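Local coordinates for transcriptional regulator, LacI family protein (Rhodococcus jostii, PDB 3K9C) that probably binds cis-regulatory DNA as a LacI-family transcription factor and regulates transcription, at residues Asp119-Leu124 / Ala273-Val278; His126-His131 / Ser157-Val162; Ala130-Ala135 / Glu174-Leu179. All blocks are in the same frame, centred on the assembly; numbering follows the deposited sequence.

How the contacts relate
From the N terminus, the chain reaches helix 110-123, whose last turn opens contact 1; that loop closes only at 273-278, in the tail after strand 262-270. Contacts 2 and 3 are both nested inside it. They start from the same strand, 129-133, and share Ala130 and His131. Contact 2 closes first, pairing it with strand 160-164; contact 3 closes later, where helix 169-181 packs on the same sheet. Contact 1 touches contact 2 through His126, whose NE2 probably bonds to Gly276 O, while contacts 2 and 3 meet where Thr161 packs on Leu179. Together they join helix, sheet and C-terminal tail in one lobe of the periplasmic-binding-protein-like fold.

Contact 1: residues Asp119-Leu124 / Ala273-Val278; sequences DHLTEL and ATTGPV
His120 and Thr275 join the last turn of helix 110-123 to the tail that follows strand 262-270. With CG anti to the backbone N (chi1 170°), the histidine ring swings out until His120 NE2 lies 3.0 Å from Thr275 OG1 in a nearly straight hydrogen bond (170°), the hydroxyl at the ring edge and in its plane; either group could be the donor. Thr234 OG1 is a second hydrogen-bond partner of the Thr275 hydroxyl. One residue on in the helix, Leu121 CD2 approaches Thr275 CG2 at 4.2 Å, while the same leucine reaches Ser216 and Val218 of the sheet.

Leu124, just past the helix, lies along the backbone of Gly276. Leu124 CB is 3.8 Å from Gly276 O, and Leu124 CG sits 4.1 Å from Gly276 C. The branches then part: Leu124 CD1 reaches Gly276 N at 3.7 Å, and Leu124 CD2 packs against Pro277 CD at 4.0 Å. Gly276 is almost fully extended, and a beta carbon there would run into the proline ring. Leu124 O takes a weak hydrogen bond from Val278 N (3.3 Å).

The chemistry is therefore mixed: one well-aligned side-chain bond and one weak backbone bond flank a leucine laid along a glycine whose N and O bond to Ser216 OG and His126 NE2, tying tail to helix in one lobe of the periplasmic-binding-protein-like fold.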
loop_
_atom_site.group_PDB
_atom_site.type_symbol
_atom_site.label_atom_id
_atom_site.label_comp_id
_atom_site.label_asym_id
_atom_site.label_seq_id
_atom_site.Cartn_x
_atom_site.Cartn_y
_atom_site.Cartn_z
ATOM N N ASP B 119 26.968 7.607 -7.041
ATOM C CA ASP B 119 27.664 8.846 -7.390
ATOM C C ASP B 119 27.272 9.957 -6.415
ATOM O O ASP B 119 28.123 10.703 -5.930
ATOM C CB ASP B 119 27.331 9.278 -8.819
ATOM C CG ASP B 119 27.894 8.333 -9.863
ATOM O OD1 ASP B 119 28.797 7.537 -9.533
ATOM O OD2 ASP B 119 27.439 8.393 -11.026
ATOM N N HIS B 120 25.977 10.051 -6.124
ATOM C CA HIS B 120 25.472 11.058 -5.199
ATOM C C HIS B 120 26.130 10.928 -3.829
ATOM O O HIS B 120 26.556 11.925 -3.241
ATOM C CB HIS B 120 23.947 10.925 -5.067
ATOM C CG HIS B 120 23.358 11.745 -3.962
ATOM N ND1 HIS B 120 23.433 13.120 -3.935
ATOM C CD2 HIS B 120 22.690 11.381 -2.845
ATOM C CE1 HIS B 120 22.835 13.568 -2.846
ATOM N NE2 HIS B 120 22.376 12.533 -2.166
ATOM N N LEU B 121 26.213 9.699 -3.321
ATOM C CA LEU B 121 26.810 9.452 -2.008
ATOM C C LEU B 121 28.325 9.670 -1.956
ATOM O O LEU B 121 28.840 10.223 -0.989
ATOM C CB LEU B 121 26.473 8.037 -1.529
ATOM C CG LEU B 121 24.997 7.814 -1.179
ATOM C CD1 LEU B 121 24.738 6.321 -1.001
ATOM C CD2 LEU B 121 24.633 8.607 0.082
ATOM N N THR B 122 29.048 9.234 -2.978
ATOM C CA THR B 122 30.487 9.436 -2.959
ATOM C C THR B 122 30.750 10.946 -3.090
ATOM O O THR B 122 31.629 11.490 -2.414
ATOM C CB THR B 122 31.186 8.611 -4.084
ATOM O OG1 THR B 122 30.615 8.935 -5.356
ATOM C CG2 THR B 122 30.995 7.096 -3.832
ATOM N N GLU B 123 29.953 11.634 -3.913
ATOM C CA GLU B 123 30.114 13.078 -4.080
ATOM C C GLU B 123 29.928 13.799 -2.749
ATOM O O GLU B 123 30.486 14.877 -2.547
ATOM C CB GLU B 123 29.114 13.637 -5.100
ATOM C CG GLU B 123 29.337 15.119 -5.425
ATOM C CD GLU B 123 28.266 15.707 -6.343
ATOM O OE1 GLU B 123 28.140 15.243 -7.499
ATOM O OE2 GLU B 123 27.550 16.633 -5.906
ATOM N N LEU B 124 29.137 13.214 -1.847
ATOM C CA LEU B 124 28.909 13.806 -0.525
ATOM C C LEU B 124 29.991 13.339 0.450
ATOM O O LEU B 124 29.933 13.620 1.651
ATOM C CB LEU B 124 27.515 13.438 0.016
ATOM C CG LEU B 124 26.326 14.301 -0.441
ATOM C CD1 LEU B 124 25.000 13.619 -0.080
ATOM C CD2 LEU B 124 26.415 15.681 0.216
ATOM N N ALA B 273 15.576 14.685 2.153
ATOM C CA ALA B 273 16.355 14.906 3.368
ATOM C C ALA B 273 17.030 13.716 4.052
ATOM O O ALA B 273 17.487 13.843 5.193
ATOM C CB ALA B 273 15.477 15.638 4.381
ATOM N N THR B 274 17.108 12.567 3.385
ATOM C CA THR B 274 17.734 11.401 4.006
ATOM C C THR B 274 19.192 11.173 3.617
ATOM O O THR B 274 19.772 10.141 3.952
ATOM C CB THR B 274 16.936 10.107 3.720
ATOM O OG1 THR B 274 16.804 9.925 2.303
ATOM C CG2 THR B 274 15.552 10.192 4.363
ATOM N N THR B 275 19.782 12.130 2.905
ATOM C CA THR B 275 21.187 12.024 2.513
ATOM C C THR B 275 21.893 13.336 2.826
ATOM O O THR B 275 21.265 14.390 2.848
ATOM C CB THR B 275 21.347 11.712 1.007
ATOM O OG1 THR B 275 20.617 12.672 0.236
ATOM C CG2 THR B 275 20.839 10.316 0.695
ATOM N N GLY B 276 23.194 13.265 3.086
ATOM C CA GLY B 276 23.959 14.459 3.399
ATOM C C GLY B 276 25.431 14.148 3.571
ATOM O O GLY B 276 25.834 12.994 3.448
ATOM N N PRO B 277 26.264 15.156 3.862
ATOM C CA PRO B 277 27.700 14.917 4.040
ATOM C C PRO B 277 27.983 13.798 5.044
ATOM O O PRO B 277 27.229 13.598 5.998
ATOM C CB PRO B 277 28.218 16.272 4.520
ATOM C CG PRO B 277 27.279 17.248 3.852
ATOM C CD PRO B 277 25.935 16.581 4.059
ATOM N N VAL B 278 29.073 13.073 4.816
ATOM C CA VAL B 278 29.474 11.982 5.703
ATOM C C VAL B 278 29.826 12.540 7.065
ATOM O O VAL B 278 30.398 13.622 7.160
ATOM C CB VAL B 278 30.717 11.261 5.174
ATOM C CG1 VAL B 278 30.953 9.959 5.934
ATOM C CG2 VAL B 278 30.548 10.998 3.731
#

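Contact 2: residues His126-His131 / Ser157-Val162; sequences HRNIAH and SASATV
Ser159 holds its OG between its own backbone N and carbonyl carbon (chi1 52°), which brings the hydroxyl to Arg127 O; further along, His131 carries its ring anti to the backbone N (chi1 173°), alongside Val162. The two segments are the parallel strands of a beta-alpha-beta unit, 129-133 and 160-164, connected through helix 140-153, with 160-164 the outermost strand, within this chain, of a four-stranded parallel sheet.

Ser159 OG donates to Arg127 O at 2.8 Å, from well above the carbonyl plane (54°), though Leu156 O is a second acceptor competing for its single proton. Beside it, Asn128 ND2 rests 3.4 Å from Ser159 CB. With an alanine here, Arg127 O and Leu156 O would probably lose the donor they share, and the lead-in to strand 129-133 would be less firmly tied to its neighbour. The ladder begins with a weak bond from Ile129 N to Ser159 O and firms up along the strands: Thr161 N gives to Ile129 O at 3.2 Å, and His131 N to Thr161 O at 2.8 Å, approaching that carbonyl almost head-on.

Side chains pair across the rungs. Ala130 CB and Thr161 CB are 4.1 Å apart on the face toward helix 169-181. On the other face His131 CD2 lies 4.1 Å from Val162 CG1; that ring also bonds through ND1 to Val190 O and meets Phe147 of helix 140-153. A water lies beside the ladder, its oxygen donating to Ser159 O at 2.6 Å.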
loop_
_atom_site.group_PDB
_atom_site.type_symbol
_atom_site.label_atom_id
_atom_site.label_comp_id
_atom_site.label_asym_id
_atom_site.label_seq_id
_atom_site.Cartn_x
_atom_site.Cartn_y
_atom_site.Cartn_z
ATOM N N HIS B 126 30.956 10.019 1.128
ATOM C CA HIS B 126 30.823 8.672 1.677
ATOM C C HIS B 126 31.740 7.661 0.990
ATOM O O HIS B 126 31.925 7.703 -0.228
ATOM C CB HIS B 126 29.359 8.211 1.566
ATOM C CG HIS B 126 28.406 9.009 2.404
ATOM N ND1 HIS B 126 28.275 8.823 3.765
ATOM C CD2 HIS B 126 27.560 10.013 2.080
ATOM C CE1 HIS B 126 27.386 9.676 4.240
ATOM N NE2 HIS B 126 26.936 10.412 3.241
ATOM N N ARG B 127 32.312 6.751 1.774
ATOM C CA ARG B 127 33.196 5.721 1.235
ATOM C C ARG B 127 32.783 4.321 1.699
ATOM O O ARG B 127 32.889 3.355 0.937
ATOM C CB ARG B 127 34.649 6.020 1.627
ATOM C CG ARG B 127 35.141 7.363 1.097
ATOM C CD ARG B 127 36.604 7.601 1.417
ATOM N NE ARG B 127 37.471 6.641 0.740
ATOM C CZ ARG B 127 38.794 6.736 0.694
ATOM N NH1 ARG B 127 39.406 7.753 1.287
ATOM N NH2 ARG B 127 39.505 5.815 0.058
ATOM N N ASN B 128 32.330 4.201 2.945
ATOM C CA ASN B 128 31.867 2.910 3.452
ATOM C C ASN B 128 30.387 2.906 3.133
ATOM O O ASN B 128 29.569 3.357 3.934
ATOM C CB ASN B 128 32.054 2.794 4.962
ATOM C CG ASN B 128 33.506 2.770 5.363
ATOM O OD1 ASN B 128 34.030 3.745 5.897
ATOM N ND2 ASN B 128 34.174 1.654 5.092
ATOM N N ILE B 129 30.051 2.408 1.952
ATOM C CA ILE B 129 28.674 2.388 1.511
ATOM C C ILE B 129 28.137 0.981 1.365
ATOM O O ILE B 129 28.801 0.097 0.809
ATOM C CB ILE B 129 28.547 3.141 0.186
ATOM C CG1 ILE B 129 29.124 4.555 0.361
ATOM C CG2 ILE B 129 27.085 3.190 -0.258
ATOM C CD1 ILE B 129 29.341 5.310 -0.933
ATOM N N ALA B 130 26.920 0.784 1.865
ATOM C CA ALA B 130 26.286 -0.515 1.815
ATOM C C ALA B 130 25.038 -0.550 0.951
ATOM O O ALA B 130 24.354 0.460 0.746
ATOM C CB ALA B 130 25.946 -0.975 3.224
ATOM N N HIS B 131 24.751 -1.736 0.433
ATOM C CA HIS B 131 23.572 -1.940 -0.379
ATOM C C HIS B 131 22.816 -3.132 0.186
ATOM O O HIS B 131 23.414 -4.174 0.477
ATOM C CB HIS B 131 23.964 -2.201 -1.845
ATOM C CG HIS B 131 22.812 -2.591 -2.720
ATOM N ND1 HIS B 131 21.695 -1.797 -2.881
ATOM C CD2 HIS B 131 22.597 -3.700 -3.463
ATOM C CE1 HIS B 131 20.842 -2.402 -3.687
ATOM N NE2 HIS B 131 21.366 -3.558 -4.057
ATOM N N SER B 157 35.870 -0.613 -3.780
ATOM C CA SER B 157 35.508 -2.025 -3.706
ATOM C C SER B 157 35.802 -2.665 -2.348
ATOM O O SER B 157 35.124 -3.611 -1.954
ATOM C CB SER B 157 36.224 -2.824 -4.801
ATOM O OG SER B 157 35.668 -2.568 -6.080
ATOM N N ALA B 158 36.803 -2.155 -1.634
ATOM C CA ALA B 158 37.162 -2.717 -0.329
ATOM C C ALA B 158 36.310 -2.184 0.830
ATOM O O ALA B 158 36.399 -2.685 1.953
ATOM C CB ALA B 158 38.650 -2.476 -0.044
ATOM N N SER B 159 35.492 -1.168 0.565
ATOM C CA SER B 159 34.626 -0.622 1.606
ATOM C C SER B 159 33.164 -0.701 1.168
ATOM O O SER B 159 32.301 0.022 1.688
ATOM C CB SER B 159 35.020 0.820 1.939
ATOM O OG SER B 159 35.103 1.624 0.782
ATOM N N ALA B 160 32.895 -1.592 0.211
ATOM C CA ALA B 160 31.552 -1.795 -0.302
ATOM C C ALA B 160 30.962 -3.051 0.329
ATOM O O ALA B 160 31.602 -4.107 0.355
ATOM C CB ALA B 160 31.583 -1.931 -1.833
ATOM N N THR B 161 29.744 -2.938 0.845
ATOM C CA THR B 161 29.082 -4.070 1.478
ATOM C C THR B 161 27.704 -4.330 0.870
ATOM O O THR B 161 26.925 -3.404 0.669
ATOM C CB THR B 161 28.896 -3.817 2.981
ATOM O OG1 THR B 161 30.140 -3.397 3.550
ATOM C CG2 THR B 161 28.424 -5.082 3.689
ATOM N N VAL B 162 27.415 -5.591 0.564
ATOM C CA VAL B 162 26.114 -5.956 0.022
ATOM C C VAL B 162 25.497 -7.039 0.892
ATOM O O VAL B 162 26.084 -8.100 1.079
ATOM C CB VAL B 162 26.186 -6.527 -1.408
ATOM C CG1 VAL B 162 24.762 -6.835 -1.888
ATOM C CG2 VAL B 162 26.854 -5.542 -2.356
HETATM O O HOH W 1 30.410 -0.953 3.222
#

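Contact 3: residues Ala130-Ala135 / Glu174-Leu179; sequences AHIDGA and EGMHTL
Ile132 points from strand 129-133 at helix 169-181, and its CD1 reaches the helix backbone. Ile132 CD1 sits 3.8 Å from Gly175 C. It also faces the terminal methyl of Met176, a selenomethionine, whose CE lies 3.3 Å from Ile132 CD1 as the two side chains cross at about a right angle. That is tighter than carbons normally allow, and the last torsion of the selenomethionine is close to eclipsed (chi3 18°), so the exact place of CE is doubtful. Leu179 comes from the next turn of the helix: Leu179 CD1 is 3.7 Å from Ala130 CB and 3.9 Å from Ile132 CG1, filling the step between the two strand residues. The contact is thus wholly apolar and buried.

Gly175 is what lets the helix come so near. A beta carbon there would point at the strand and sit within 3.0 Å of Ile132 CG2. Leu179 N bonds to Gly175 O, tying the glycine to the leucine one turn on, and Glu174 O accepts from both Thr178 N and Thr178 OG1, the hydroxyl approaching from above the carbonyl plane. Just beyond Ile132, Asp133 OD1 accepts from Ala135 N at 2.9 Å in an Asx turn.

The axes of the segments 130-133 and 174-179 pass 9.2 Å apart at 147°, running roughly antiparallel: a helix laid on a parallel sheet, the alpha/beta layering of a periplasmic-binding-protein-like lobe. Ile132 also touches Val163 and Val189 on the flanking strands, and Val200 of helix 194-206 packs on both Ile132 and Met176. Helices 169-181 and 194-206 thus lie next to each other on the face of the sheet that carries Ala130 and Ile132.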
loop_
_atom_site.group_PDB
_atom_site.type_symbol
_atom_site.label_atom_id
_atom_site.label_comp_id
_atom_site.label_asym_id
_atom_site.label_seq_id
_atom_site.Cartn_x
_atom_site.Cartn_y
_atom_site.Cartn_z
ATOM N N ALA B 130 26.920 0.784 1.865
ATOM C CA ALA B 130 26.286 -0.515 1.815
ATOM C C ALA B 130 25.038 -0.550 0.951
ATOM O O ALA B 130 24.354 0.460 0.746
ATOM C CB ALA B 130 25.946 -0.975 3.224
ATOM N N HIS B 131 24.751 -1.736 0.433
ATOM C CA HIS B 131 23.572 -1.940 -0.379
ATOM C C HIS B 131 22.816 -3.132 0.186
ATOM O O HIS B 131 23.414 -4.174 0.477
ATOM C CB HIS B 131 23.964 -2.201 -1.845
ATOM C CG HIS B 131 22.812 -2.591 -2.720
ATOM N ND1 HIS B 131 21.695 -1.797 -2.881
ATOM C CD2 HIS B 131 22.597 -3.700 -3.463
ATOM C CE1 HIS B 131 20.842 -2.402 -3.687
ATOM N NE2 HIS B 131 21.366 -3.558 -4.057
ATOM N N ILE B 132 21.516 -2.953 0.399
ATOM C CA ILE B 132 20.660 -4.040 0.865
ATOM C C ILE B 132 19.941 -4.392 -0.442
ATOM O O ILE B 132 19.106 -3.619 -0.930
ATOM C CB ILE B 132 19.670 -3.553 1.969
ATOM C CG1 ILE B 132 20.459 -3.062 3.186
ATOM C CG2 ILE B 132 18.738 -4.698 2.396
ATOM C CD1 ILE B 132 19.602 -2.491 4.319
ATOM N N ASP B 133 20.307 -5.527 -1.038
ATOM C CA ASP B 133 19.732 -5.923 -2.326
ATOM C C ASP B 133 18.337 -6.524 -2.286
ATOM O O ASP B 133 17.802 -6.822 -1.218
ATOM C CB ASP B 133 20.681 -6.872 -3.085
ATOM C CG ASP B 133 20.759 -8.263 -2.475
ATOM O OD1 ASP B 133 19.754 -8.744 -1.903
ATOM O OD2 ASP B 133 21.833 -8.889 -2.596
ATOM N N GLY B 134 17.753 -6.695 -3.466
ATOM C CA GLY B 134 16.411 -7.233 -3.551
ATOM C C GLY B 134 16.328 -8.728 -3.759
ATOM O O GLY B 134 15.297 -9.238 -4.188
ATOM N N ALA B 135 17.414 -9.433 -3.453
ATOM C CA ALA B 135 17.450 -10.875 -3.611
ATOM C C ALA B 135 17.170 -11.241 -5.060
ATOM O O ALA B 135 17.861 -10.781 -5.961
ATOM C CB ALA B 135 16.426 -11.533 -2.688
ATOM N N GLU B 174 16.103 -5.709 9.049
ATOM C CA GLU B 174 17.070 -6.769 9.321
ATOM C C GLU B 174 18.414 -6.478 8.668
ATOM O O GLU B 174 19.461 -6.585 9.308
ATOM C CB GLU B 174 16.531 -8.124 8.853
ATOM C CG GLU B 174 15.563 -8.754 9.842
ATOM C CD GLU B 174 16.193 -8.947 11.225
ATOM O OE1 GLU B 174 17.096 -9.801 11.356
ATOM O OE2 GLU B 174 15.796 -8.239 12.180
ATOM N N GLY B 175 18.382 -6.098 7.397
ATOM C CA GLY B 175 19.617 -5.781 6.710
ATOM C C GLY B 175 20.374 -4.661 7.396
ATOM O O GLY B 175 21.592 -4.708 7.491
HETATM N N MSE B 176 19.658 -3.653 7.883
HETATM C CA MSE B 176 20.308 -2.532 8.551
HETATM C C MSE B 176 20.908 -2.990 9.877
HETATM O O MSE B 176 21.994 -2.551 10.264
HETATM C CB MSE B 176 19.311 -1.391 8.777
HETATM C CG MSE B 176 19.931 -0.064 9.257
HETATM SE SE MSE B 176 21.269 0.696 8.031
HETATM C CE MSE B 176 20.822 -0.277 6.451
ATOM N N HIS B 177 20.190 -3.875 10.560
ATOM C CA HIS B 177 20.648 -4.420 11.830
ATOM C C HIS B 177 21.973 -5.143 11.573
ATOM O O HIS B 177 22.969 -4.912 12.261
ATOM C CB HIS B 177 19.607 -5.397 12.371
ATOM C CG HIS B 177 20.052 -6.142 13.586
ATOM N ND1 HIS B 177 20.388 -5.508 14.764
ATOM C CD2 HIS B 177 20.245 -7.467 13.800
ATOM C CE1 HIS B 177 20.771 -6.412 15.650
ATOM N NE2 HIS B 177 20.694 -7.606 15.091
ATOM N N THR B 178 21.976 -6.009 10.565
ATOM C CA THR B 178 23.175 -6.756 10.197
ATOM C C THR B 178 24.333 -5.784 9.966
ATOM O O THR B 178 25.425 -5.967 10.504
ATOM C CB THR B 178 22.964 -7.553 8.893
ATOM O OG1 THR B 178 21.838 -8.430 9.034
ATOM C CG2 THR B 178 24.198 -8.358 8.562
ATOM N N LEU B 179 24.080 -4.746 9.168
ATOM C CA LEU B 179 25.096 -3.749 8.846
ATOM C C LEU B 179 25.632 -3.027 10.070
ATOM O O LEU B 179 26.815 -2.715 10.139
ATOM C CB LEU B 179 24.542 -2.728 7.837
ATOM C CG LEU B 179 24.181 -3.337 6.474
ATOM C CD1 LEU B 179 23.466 -2.311 5.579
ATOM C CD2 LEU B 179 25.459 -3.851 5.814
#